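Long-range contact in endoglucanase E-5 (Thermobifida fusca, PDB 2CKS), which hydrolyses internal beta-1,4-glucosidic linkages in cellulose, lichenin and cereal beta-D-glucans, the chain here being its catalytic domain: residues A[145-156]-A[188-199]. Residues are numbered along the deposited sequence; the frame is centred on the assembly and turned at random. Where two conformers were deposited one is given.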
ATOM      1  N   TRP A 145     -19.024   3.121  -6.404  1.00  7.23           N
ATOM      2  CA  TRP A 145     -18.053   2.347  -7.165  1.00  7.34           C
ATOM      3  C   TRP A 145     -17.929   2.857  -8.602  1.00  7.62           C
ATOM      4  O   TRP A 145     -16.823   2.983  -9.124  1.00  7.73           O
ATOM      5  CB  TRP A 145     -18.358   0.844  -7.148  1.00  7.19           C
ATOM      6  CG  TRP A 145     -17.448   0.136  -8.102  1.00  5.75           C
ATOM      7  CD1 TRP A 145     -17.798  -0.502  -9.238  1.00  5.44           C
ATOM      8  CD2 TRP A 145     -16.014   0.088  -8.041  1.00  5.36           C
ATOM      9  NE1 TRP A 145     -16.682  -0.964  -9.892  1.00  5.46           N
ATOM     10  CE2 TRP A 145     -15.571  -0.611  -9.174  1.00  5.12           C
ATOM     11  CE3 TRP A 145     -15.057   0.574  -7.141  1.00  6.15           C
ATOM     12  CZ2 TRP A 145     -14.223  -0.847  -9.430  1.00  5.43           C
ATOM     13  CZ3 TRP A 145     -13.722   0.346  -7.398  1.00  6.37           C
ATOM     14  CH2 TRP A 145     -13.315  -0.356  -8.533  1.00  6.48           C
ATOM     15  N   ALA A 146     -19.048   3.182  -9.250  1.00  7.77           N
ATOM     16  CA  ALA A 146     -18.977   3.708 -10.618  1.00  7.74           C
ATOM     17  C   ALA A 146     -18.106   4.961 -10.741  1.00  7.64           C
ATOM     18  O   ALA A 146     -17.422   5.141 -11.743  1.00  8.12           O
ATOM     19  CB  ALA A 146     -20.366   3.965 -11.183  1.00  8.36           C
ATOM     20  N   SER A 147     -18.124   5.826  -9.731  0.50  7.58           N
ATOM     21  CA  SER A 147     -17.324   7.042  -9.787  0.50  7.80           C
ATOM     22  C   SER A 147     -15.845   6.736  -9.564  0.50  7.43           C
ATOM     23  O   SER A 147     -14.992   7.405 -10.135  0.50  7.56           O
ATOM     24  CB  SER A 147     -17.823   8.081  -8.785  0.50  7.88           C
ATOM     25  OG  SER A 147     -17.412   7.766  -7.475  0.50  9.10           O
ATOM     26  N   ILE A 148     -15.540   5.728  -8.745  1.00  7.11           N
ATOM     27  CA  ILE A 148     -14.144   5.313  -8.558  1.00  6.68           C
ATOM     28  C   ILE A 148     -13.625   4.709  -9.847  1.00  6.49           C
ATOM     29  O   ILE A 148     -12.524   5.012 -10.270  1.00  6.27           O
ATOM     30  CB  ILE A 148     -13.983   4.330  -7.386  1.00  6.81           C
ATOM     31  CG1 ILE A 148     -14.391   5.000  -6.076  1.00  7.02           C
ATOM     32  CG2 ILE A 148     -12.525   3.853  -7.303  1.00  7.73           C
ATOM     33  CD1 ILE A 148     -14.605   4.020  -4.951  1.00  7.30           C
ATOM     34  N   LYS A 149     -14.452   3.896 -10.491  1.00  6.61           N
ATOM     35  CA  LYS A 149     -14.102   3.293 -11.768  1.00  7.05           C
ATOM     36  C   LYS A 149     -13.817   4.371 -12.828  1.00  7.04           C
ATOM     37  O   LYS A 149     -12.845   4.287 -13.552  1.00  7.24           O
ATOM     38  CB  LYS A 149     -15.239   2.357 -12.226  1.00  7.29           C
ATOM     39  CG  LYS A 149     -15.052   1.778 -13.624  1.00 10.03           C
ATOM     40  CD  LYS A 149     -16.249   0.950 -14.060  1.00 12.27           C
ATOM     41  CE  LYS A 149     -16.542   1.091 -15.547  1.00 14.79           C
ATOM     42  NZ  LYS A 149     -15.590   0.275 -16.337  1.00 17.51           N
ATOM     43  N   SER A 150     -14.665   5.388 -12.917  0.50  7.20           N
ATOM     44  CA  SER A 150     -14.455   6.442 -13.909  0.50  7.11           C
ATOM     45  C   SER A 150     -13.211   7.274 -13.580  0.50  6.89           C
ATOM     46  O   SER A 150     -12.512   7.709 -14.485  0.50  6.67           O
ATOM     47  CB  SER A 150     -15.698   7.326 -14.069  0.50  7.61           C
ATOM     48  OG  SER A 150     -16.068   7.947 -12.853  0.50  8.66           O
ATOM     49  N   TYR A 151     -12.920   7.465 -12.293  1.00  6.64           N
ATOM     50  CA  TYR A 151     -11.693   8.142 -11.879  1.00  6.18           C
ATOM     51  C   TYR A 151     -10.492   7.331 -12.350  1.00  5.70           C
ATOM     52  O   TYR A 151      -9.554   7.878 -12.924  1.00  5.70           O
ATOM     53  CB  TYR A 151     -11.639   8.312 -10.352  1.00  5.90           C
ATOM     54  CG  TYR A 151     -10.255   8.652  -9.832  1.00  6.10           C
ATOM     55  CD1 TYR A 151      -9.764   9.957  -9.878  1.00  5.29           C
ATOM     56  CD2 TYR A 151      -9.425   7.667  -9.314  1.00  5.71           C
ATOM     57  CE1 TYR A 151      -8.489  10.262  -9.407  1.00  5.77           C
ATOM     58  CE2 TYR A 151      -8.153   7.962  -8.867  1.00  5.10           C
ATOM     59  CZ  TYR A 151      -7.689   9.251  -8.905  1.00  4.86           C
ATOM     60  OH  TYR A 151      -6.417   9.506  -8.426  1.00  6.82           O
ATOM     61  N   ALA A 152     -10.530   6.022 -12.107  1.00  6.08           N
ATOM     62  CA  ALA A 152      -9.432   5.132 -12.453  1.00  6.11           C
ATOM     63  C   ALA A 152      -9.185   5.185 -13.953  1.00  6.94           C
ATOM     64  O   ALA A 152      -8.053   5.226 -14.409  1.00  6.84           O
ATOM     65  CB  ALA A 152      -9.734   3.692 -12.005  1.00  6.03           C
ATOM     66  N   GLU A 153     -10.264   5.250 -14.720  1.00  7.49           N
ATOM     67  CA  GLU A 153     -10.170   5.244 -16.175  1.00  8.31           C
ATOM     68  C   GLU A 153      -9.665   6.587 -16.738  1.00  8.60           C
ATOM     69  O   GLU A 153      -9.240   6.654 -17.892  1.00  9.59           O
ATOM     70  CB  GLU A 153     -11.513   4.792 -16.765  1.00  8.92           C
ATOM     71  CG  GLU A 153     -11.746   3.312 -16.465  1.00 10.97           C
ATOM     72  CD  GLU A 153     -13.122   2.778 -16.803  1.00 15.62           C
ATOM     73  OE1 GLU A 153     -13.297   1.545 -16.669  1.00 16.22           O
ATOM     74  OE2 GLU A 153     -14.016   3.554 -17.207  1.00 18.30           O
ATOM     75  N   GLU A 154      -9.686   7.637 -15.917  1.00  8.73           N
ATOM     76  CA  GLU A 154      -9.061   8.925 -16.249  1.00  8.93           C
ATOM     77  C   GLU A 154      -7.549   8.940 -15.956  1.00  9.21           C
ATOM     78  O   GLU A 154      -6.781   9.543 -16.696  1.00 10.82           O
ATOM     79  CB  GLU A 154      -9.758  10.081 -15.500  1.00  9.20           C
ATOM     80  CG  GLU A 154     -11.205  10.306 -15.922  1.00 10.71           C
ATOM     81  CD  GLU A 154     -11.960  11.313 -15.069  1.00 14.88           C
ATOM     82  OE1 GLU A 154     -12.367  10.993 -13.940  1.00 19.55           O
ATOM     83  OE2 GLU A 154     -12.153  12.434 -15.532  1.00 14.87           O
ATOM     84  N   VAL A 155      -7.117   8.278 -14.882  1.00  8.35           N
ATOM     85  CA  VAL A 155      -5.714   8.323 -14.462  1.00  8.41           C
ATOM     86  C   VAL A 155      -4.879   7.235 -15.126  1.00  7.74           C
ATOM     87  O   VAL A 155      -3.732   7.469 -15.485  1.00  7.57           O
ATOM     88  CB  VAL A 155      -5.585   8.199 -12.923  1.00  8.68           C
ATOM     89  CG1 VAL A 155      -4.123   8.190 -12.484  1.00  9.82           C
ATOM     90  CG2 VAL A 155      -6.316   9.333 -12.257  1.00 10.14           C
ATOM     91  N   ILE A 156      -5.451   6.049 -15.285  1.00  7.56           N
ATOM     92  CA  ILE A 156      -4.708   4.905 -15.817  1.00  7.28           C
ATOM     93  C   ILE A 156      -4.025   5.213 -17.156  1.00  7.33           C
ATOM     94  O   ILE A 156      -2.851   4.906 -17.305  1.00  7.53           O
ATOM     95  CB  ILE A 156      -5.591   3.618 -15.863  1.00  7.32           C
ATOM     96  CG1 ILE A 156      -5.776   3.079 -14.444  1.00  7.50           C
ATOM     97  CG2 ILE A 156      -4.962   2.524 -16.738  1.00  8.15           C
ATOM     98  CD1 ILE A 156      -6.895   2.093 -14.310  1.00  6.82           C
ATOM     99  N   GLU A 188     -19.739  -6.024  -6.414  1.00  9.93           N
ATOM    100  CA  GLU A 188     -19.984  -4.784  -7.139  1.00 10.19           C
ATOM    101  C   GLU A 188     -18.860  -4.476  -8.127  1.00  9.58           C
ATOM    102  O   GLU A 188     -19.105  -4.040  -9.246  1.00  9.47           O
ATOM    103  CB  GLU A 188     -20.117  -3.651  -6.135  1.00 10.99           C
ATOM    104  CG  GLU A 188     -20.400  -2.298  -6.725  1.00 12.37           C
ATOM    105  CD  GLU A 188     -20.894  -1.324  -5.681  1.00 13.82           C
ATOM    106  OE1 GLU A 188     -20.366  -1.339  -4.536  1.00 13.05           O
ATOM    107  OE2 GLU A 188     -21.810  -0.547  -6.015  1.00 14.79           O
ATOM    108  N   ILE A 189     -17.623  -4.716  -7.700  1.00  9.18           N
ATOM    109  CA  ILE A 189     -16.456  -4.507  -8.557  1.00  8.92           C
ATOM    110  C   ILE A 189     -16.432  -5.509  -9.706  1.00  8.71           C
ATOM    111  O   ILE A 189     -16.198  -5.150 -10.858  1.00  8.77           O
ATOM    112  CB  ILE A 189     -15.151  -4.623  -7.721  1.00  8.80           C
ATOM    113  CG1 ILE A 189     -15.097  -3.519  -6.663  1.00  8.44           C
ATOM    114  CG2 ILE A 189     -13.907  -4.594  -8.628  1.00  9.08           C
ATOM    115  CD1 ILE A 189     -14.133  -3.821  -5.502  1.00  8.65           C
ATOM    116  N   ALA A 190     -16.670  -6.778  -9.395  1.00  8.81           N
ATOM    117  CA  ALA A 190     -16.608  -7.831 -10.403  1.00  9.26           C
ATOM    118  C   ALA A 190     -17.640  -7.628 -11.499  1.00  9.55           C
ATOM    119  O   ALA A 190     -17.361  -7.942 -12.662  1.00 10.15           O
ATOM    120  CB  ALA A 190     -16.783  -9.182  -9.761  1.00  9.48           C
ATOM    121  N   ALA A 191     -18.789  -7.053 -11.136  1.00  9.49           N
ATOM    122  CA  ALA A 191     -19.874  -6.783 -12.086  1.00  9.66           C
ATOM    123  C   ALA A 191     -19.602  -5.577 -12.980  1.00  9.60           C
ATOM    124  O   ALA A 191     -20.211  -5.446 -14.037  1.00 10.71           O
ATOM    125  CB  ALA A 191     -21.195  -6.575 -11.345  1.00  9.80           C
ATOM    126  N   ASN A 192     -18.714  -4.684 -12.542  1.00  9.02           N
ATOM    127  CA  ASN A 192     -18.384  -3.468 -13.277  1.00  8.32           C
ATOM    128  C   ASN A 192     -16.898  -3.132 -13.089  1.00  7.85           C
ATOM    129  O   ASN A 192     -16.555  -2.137 -12.471  1.00  7.60           O
ATOM    130  CB  ASN A 192     -19.270  -2.317 -12.773  1.00  8.38           C
ATOM    131  CG  ASN A 192     -19.180  -1.075 -13.634  1.00  8.23           C
ATOM    132  OD1 ASN A 192     -18.728  -1.126 -14.778  1.00 10.20           O
ATOM    133  ND2 ASN A 192     -19.629   0.055 -13.083  1.00  9.01           N
ATOM    134  N   PRO A 193     -16.010  -3.974 -13.604  1.00  7.95           N
ATOM    135  CA  PRO A 193     -14.583  -3.825 -13.309  1.00  8.32           C
ATOM    136  C   PRO A 193     -13.953  -2.659 -14.062  1.00  8.94           C
ATOM    137  O   PRO A 193     -14.486  -2.208 -15.083  1.00  8.73           O
ATOM    138  CB  PRO A 193     -13.998  -5.162 -13.760  1.00  8.50           C
ATOM    139  CG  PRO A 193     -14.893  -5.606 -14.843  1.00  8.70           C
ATOM    140  CD  PRO A 193     -16.274  -5.131 -14.482  1.00  8.02           C
ATOM    141  N   VAL A 194     -12.837  -2.162 -13.544  1.00  9.34           N
ATOM    142  CA  VAL A 194     -12.042  -1.182 -14.271  1.00 10.39           C
ATOM    143  C   VAL A 194     -11.643  -1.821 -15.611  1.00 11.55           C
ATOM    144  O   VAL A 194     -11.202  -2.967 -15.638  1.00 12.13           O
ATOM    145  CB  VAL A 194     -10.808  -0.759 -13.451  1.00 10.10           C
ATOM    146  CG1 VAL A 194      -9.855   0.090 -14.289  1.00 10.20           C
ATOM    147  CG2 VAL A 194     -11.241  -0.007 -12.209  1.00 10.18           C
ATOM    148  N   ASN A 195     -11.832  -1.074 -16.701  1.00 13.01           N
ATOM    149  CA  ASN A 195     -11.592  -1.552 -18.069  1.00 13.85           C
ATOM    150  C   ASN A 195     -10.113  -1.391 -18.422  1.00 13.68           C
ATOM    151  O   ASN A 195      -9.734  -0.614 -19.289  1.00 15.21           O
ATOM    152  CB  ASN A 195     -12.494  -0.793 -19.066  1.00 14.64           C
ATOM    153  CG  ASN A 195     -12.486  -1.399 -20.472  0.50 15.06           C
ATOM    154  OD1 ASN A 195     -12.827  -2.572 -20.672  0.50 16.48           O
ATOM    155  ND2 ASN A 195     -12.118  -0.586 -21.457  0.50 17.25           N
ATOM    156  N   ALA A 196      -9.285  -2.109 -17.686  1.00 13.32           N
ATOM    157  CA  ALA A 196      -7.860  -2.193 -17.930  1.00 12.61           C
ATOM    158  C   ALA A 196      -7.410  -3.484 -17.294  1.00 12.97           C
ATOM    159  O   ALA A 196      -8.092  -4.034 -16.423  1.00 13.30           O
ATOM    160  CB  ALA A 196      -7.125  -1.025 -17.314  1.00 12.46           C
ATOM    161  N   SER A 197      -6.270  -3.969 -17.744  1.00 12.09           N
ATOM    162  CA  SER A 197      -5.674  -5.143 -17.158  1.00 11.92           C
ATOM    163  C   SER A 197      -4.350  -4.778 -16.505  1.00 10.75           C
ATOM    164  O   SER A 197      -3.934  -3.615 -16.492  1.00  9.83           O
ATOM    165  CB  SER A 197      -5.522  -6.218 -18.211  0.60 11.61           C
ATOM    166  OG  SER A 197      -6.812  -6.602 -18.647  0.60 12.87           O
ATOM    167  N   ASN A 198      -3.718  -5.773 -15.906  1.00  9.76           N
ATOM    168  CA  ASN A 198      -2.620  -5.542 -15.008  1.00  9.16           C
ATOM    169  C   ASN A 198      -3.031  -4.597 -13.880  1.00  8.06           C
ATOM    170  O   ASN A 198      -2.271  -3.734 -13.472  1.00  8.14           O
ATOM    171  CB  ASN A 198      -1.410  -5.032 -15.789  1.00 10.27           C
ATOM    172  CG  ASN A 198      -0.134  -5.549 -15.244  1.00  9.92           C
ATOM    173  OD1 ASN A 198      -0.114  -6.574 -14.565  1.00 11.66           O
ATOM    174  ND2 ASN A 198       0.951  -4.851 -15.521  1.00 12.81           N
ATOM    175  N   ILE A 199      -4.258  -4.789 -13.392  0.60  7.27           N
ATOM    176  CA  ILE A 199      -4.861  -4.000 -12.319  0.60  7.36           C
ATOM    177  C   ILE A 199      -5.038  -4.891 -11.091  0.60  6.57           C
ATOM    178  O   ILE A 199      -5.329  -6.082 -11.231  0.60  7.05           O
ATOM    179  CB  ILE A 199      -6.262  -3.470 -12.768  0.60  6.97           C
ATOM    180  CG1 ILE A 199      -6.139  -2.503 -13.956  0.60  8.44           C
ATOM    181  CG2 ILE A 199      -7.022  -2.815 -11.610  0.60  8.57           C
ATOM    182  CD1 ILE A 199      -5.339  -1.248 -13.670  0.60  8.88           C
TER
HETATM  183  O   HOH W   1     -21.578   1.974  -5.660  1.00 12.31           O
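Two donors grip OE1 of E153: the backbone N of N195 approaches from the anti side at 3.0 Å, and NZ of K149, one helical turn earlier, forms a salt bridge from the syn side at 2.6 Å. The lysine chain, bent near its end, also brings NZ within 3.0 Å of P193 O, so one ion pair holds the backbone on both flanks of V194. A long, flexible lysine suits this task; its CD and CE cross the amide of N192 on the way.

W145 closes the other end. With CG anti to the backbone N (chi1 172°), its indole lies across the chain at I189 and N192, where NE1 donates to N192 O at 2.8 Å, nearly straight and in the ring plane. I189 CG1 sits 3.8 Å above the centre of the six-membered ring in a CH-pi contact, and K149 CB covers the opposite face toward its rim. A leucine here, having no N-H, is likely to leave N192 O without its partner and I189 without a flat face to pack on. Farther along, I156 CD1 meets V194 CG1 tip to tip at 3.6 Å.

In this TIM barrel, helix 145-162 is thus fastened to the chain entering the sixth strand by apolar contacts and by three direct hydrogen bonds to main-chain groups, so that this polar part probably depends more on the path of the loop's backbone than on its side chains.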